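Local atomic coordinates of cellulosomal scaffoldin adaptor protein B (Acetivibrio cellulolyticus, PDB entry 4U3S), a protein that probably binds dockerin-bearing partner proteins in the cellulosome through its cohesin domains, of which this is the third, of type II. Residues G80-S85 with L89-S94. Sequence-based numbering, arbitrary orientation.
Sequences GVHKIS and LNLSRS
Val-81 N donates to Asn-90 O at 2.9 Å, a nearly straight bond (172°) with the donor in the carbonyl plane. It carries the pairing of antiparallel strands 76-80 and 88-95 of the cohesin beta-sandwich one residue past Gly-80, which forms a non-hydrogen-bonded pair with Leu-91 and whose CA makes a CA-H...O contact to the same carbonyl oxygen. Asn-90 uses its other backbone group on a side chain: its N donates to His-82 ND1 at 3.1 Å, meeting the imidazole at its edge and in its plane. With CG beside the backbone N (chi1 -40°), the ring reaches back to strand 88-95. Its NE2 hydrogen-bonds to Ser-61 O, which fixes the ring's rotation and is consistent with a neutral imidazole protonated at NE2. The side-chain amide of Asn-90 hydrogen-bonds through ND2 to Asn-38 OD1 and through OD1 to Gln-36 NE2 of strand 32-40, on a surface that also packs against the chain of another protein. Leu-89 CD2 lies over one imidazole face in a CH-pi contact, 4.1 Å from the centroid of the His-82 ring, and meets Ile-84 CG2 more loosely. Leu-89 and Leu-91 also pack on strand 111-120 of the other sheet. Leu-91 CD2 approaches the ring obliquely, 3.5 Å from His-82 CE1.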
loop_
_atom_site.group_PDB
_atom_site.type_symbol
_atom_site.label_atom_id
_atom_site.label_comp_id
_atom_site.label_asym_id
_atom_site.label_seq_id
_atom_site.Cartn_x
_atom_site.Cartn_y
_atom_site.Cartn_z
ATOM N N GLY A 80 7.765 -1.831 4.059
ATOM C CA GLY A 80 7.772 -1.139 5.326
ATOM C C GLY A 80 7.516 0.328 5.075
ATOM O O GLY A 80 8.258 1.010 4.335
ATOM N N VAL A 81 6.405 0.818 5.616
ATOM C CA VAL A 81 6.008 2.191 5.344
ATOM C C VAL A 81 5.471 2.770 6.622
ATOM O O VAL A 81 4.277 2.597 6.942
ATOM C CB VAL A 81 4.935 2.277 4.242
ATOM C CG1 VAL A 81 4.565 3.716 3.935
ATOM C CG2 VAL A 81 5.374 1.570 2.995
ATOM N N HIS A 82 6.329 3.451 7.367
ATOM C CA HIS A 82 5.969 3.833 8.741
ATOM C C HIS A 82 5.795 5.338 8.891
ATOM O O HIS A 82 6.141 6.115 7.983
ATOM C CB HIS A 82 7.044 3.373 9.724
ATOM C CG HIS A 82 7.593 2.018 9.400
ATOM N ND1 HIS A 82 6.791 0.917 9.247
ATOM C CD2 HIS A 82 8.842 1.622 9.064
ATOM C CE1 HIS A 82 7.525 -0.122 8.890
ATOM N NE2 HIS A 82 8.780 0.284 8.785
ATOM N N LYS A 83 5.280 5.732 10.057
ATOM C CA LYS A 83 5.301 7.121 10.497
ATOM C C LYS A 83 5.865 7.144 11.902
ATOM O O LYS A 83 5.116 7.235 12.888
ATOM C CB LYS A 83 3.892 7.722 10.452
ATOM C CG LYS A 83 3.320 7.698 9.055
ATOM C CD LYS A 83 1.989 8.409 8.970
ATOM C CE LYS A 83 1.434 8.272 7.570
ATOM N NZ LYS A 83 0.152 9.002 7.440
ATOM N N ILE A 84 7.188 7.025 12.010
ATOM C CA ILE A 84 7.768 6.841 13.333
ATOM C C ILE A 84 7.477 8.007 14.309
ATOM O O ILE A 84 7.339 7.782 15.508
ATOM C CB ILE A 84 9.267 6.509 13.312
ATOM C CG1 ILE A 84 10.060 7.616 12.630
ATOM C CG2 ILE A 84 9.503 5.133 12.689
ATOM C CD1 ILE A 84 11.558 7.477 12.871
ATOM N N SER A 85 7.313 9.224 13.792
ATOM C CA SER A 85 6.994 10.387 14.646
ATOM C C SER A 85 5.599 10.288 15.303
ATOM O O SER A 85 5.319 10.933 16.322
ATOM C CB SER A 85 7.114 11.687 13.837
ATOM O OG SER A 85 6.081 11.819 12.858
ATOM N N LEU A 89 3.817 1.836 12.773
ATOM C CA LEU A 89 4.490 0.958 11.812
ATOM C C LEU A 89 3.454 0.298 10.911
ATOM O O LEU A 89 2.341 -0.060 11.351
ATOM C CB LEU A 89 5.273 -0.141 12.507
ATOM C CG LEU A 89 6.245 0.293 13.596
ATOM C CD1 LEU A 89 6.949 -0.922 14.172
ATOM C CD2 LEU A 89 7.212 1.344 13.054
ATOM N N ASN A 90 3.819 0.173 9.639
ATOM C CA ASN A 90 3.041 -0.597 8.714
ATOM C C ASN A 90 3.953 -1.532 7.938
ATOM O O ASN A 90 4.867 -1.088 7.244
ATOM C CB ASN A 90 2.278 0.322 7.790
ATOM C CG ASN A 90 1.203 -0.416 7.062
ATOM O OD1 ASN A 90 1.464 -1.095 6.079
ATOM N ND2 ASN A 90 -0.012 -0.303 7.544
ATOM N N LEU A 91 3.703 -2.820 8.103
ATOM C CA LEU A 91 4.590 -3.891 7.651
ATOM C C LEU A 91 3.803 -4.809 6.752
ATOM O O LEU A 91 2.643 -5.080 7.012
ATOM C CB LEU A 91 5.002 -4.717 8.881
ATOM C CG LEU A 91 5.397 -4.011 10.175
ATOM C CD1 LEU A 91 5.486 -5.000 11.311
ATOM C CD2 LEU A 91 6.762 -3.425 9.895
ATOM N N SER A 92 4.409 -5.322 5.696
ATOM C CA SER A 92 3.742 -6.271 4.839
ATOM C C SER A 92 4.754 -7.240 4.217
ATOM O O SER A 92 5.899 -6.854 3.946
ATOM C CB SER A 92 3.030 -5.535 3.711
ATOM O OG SER A 92 2.342 -6.512 2.933
ATOM N N ARG A 93 4.328 -8.487 4.021
ATOM C CA ARG A 93 5.117 -9.458 3.261
ATOM C C ARG A 93 4.165 -10.436 2.601
ATOM O O ARG A 93 3.112 -10.760 3.176
ATOM C CB ARG A 93 6.088 -10.190 4.176
ATOM C CG ARG A 93 7.103 -11.070 3.485
ATOM C CD ARG A 93 8.133 -11.606 4.490
ATOM N NE ARG A 93 9.031 -12.530 3.798
ATOM C CZ ARG A 93 10.230 -12.225 3.315
ATOM N NH1 ARG A 93 10.746 -11.020 3.476
ATOM N NH2 ARG A 93 10.923 -13.133 2.646
ATOM N N SER A 94 4.517 -10.905 1.398
ATOM C CA SER A 94 3.611 -11.747 0.636
ATOM C C SER A 94 4.357 -12.468 -0.465
ATOM O O SER A 94 5.443 -12.080 -0.839
ATOM C CB SER A 94 2.487 -10.902 0.016
ATOM O OG SER A 94 3.029 -9.900 -0.880
#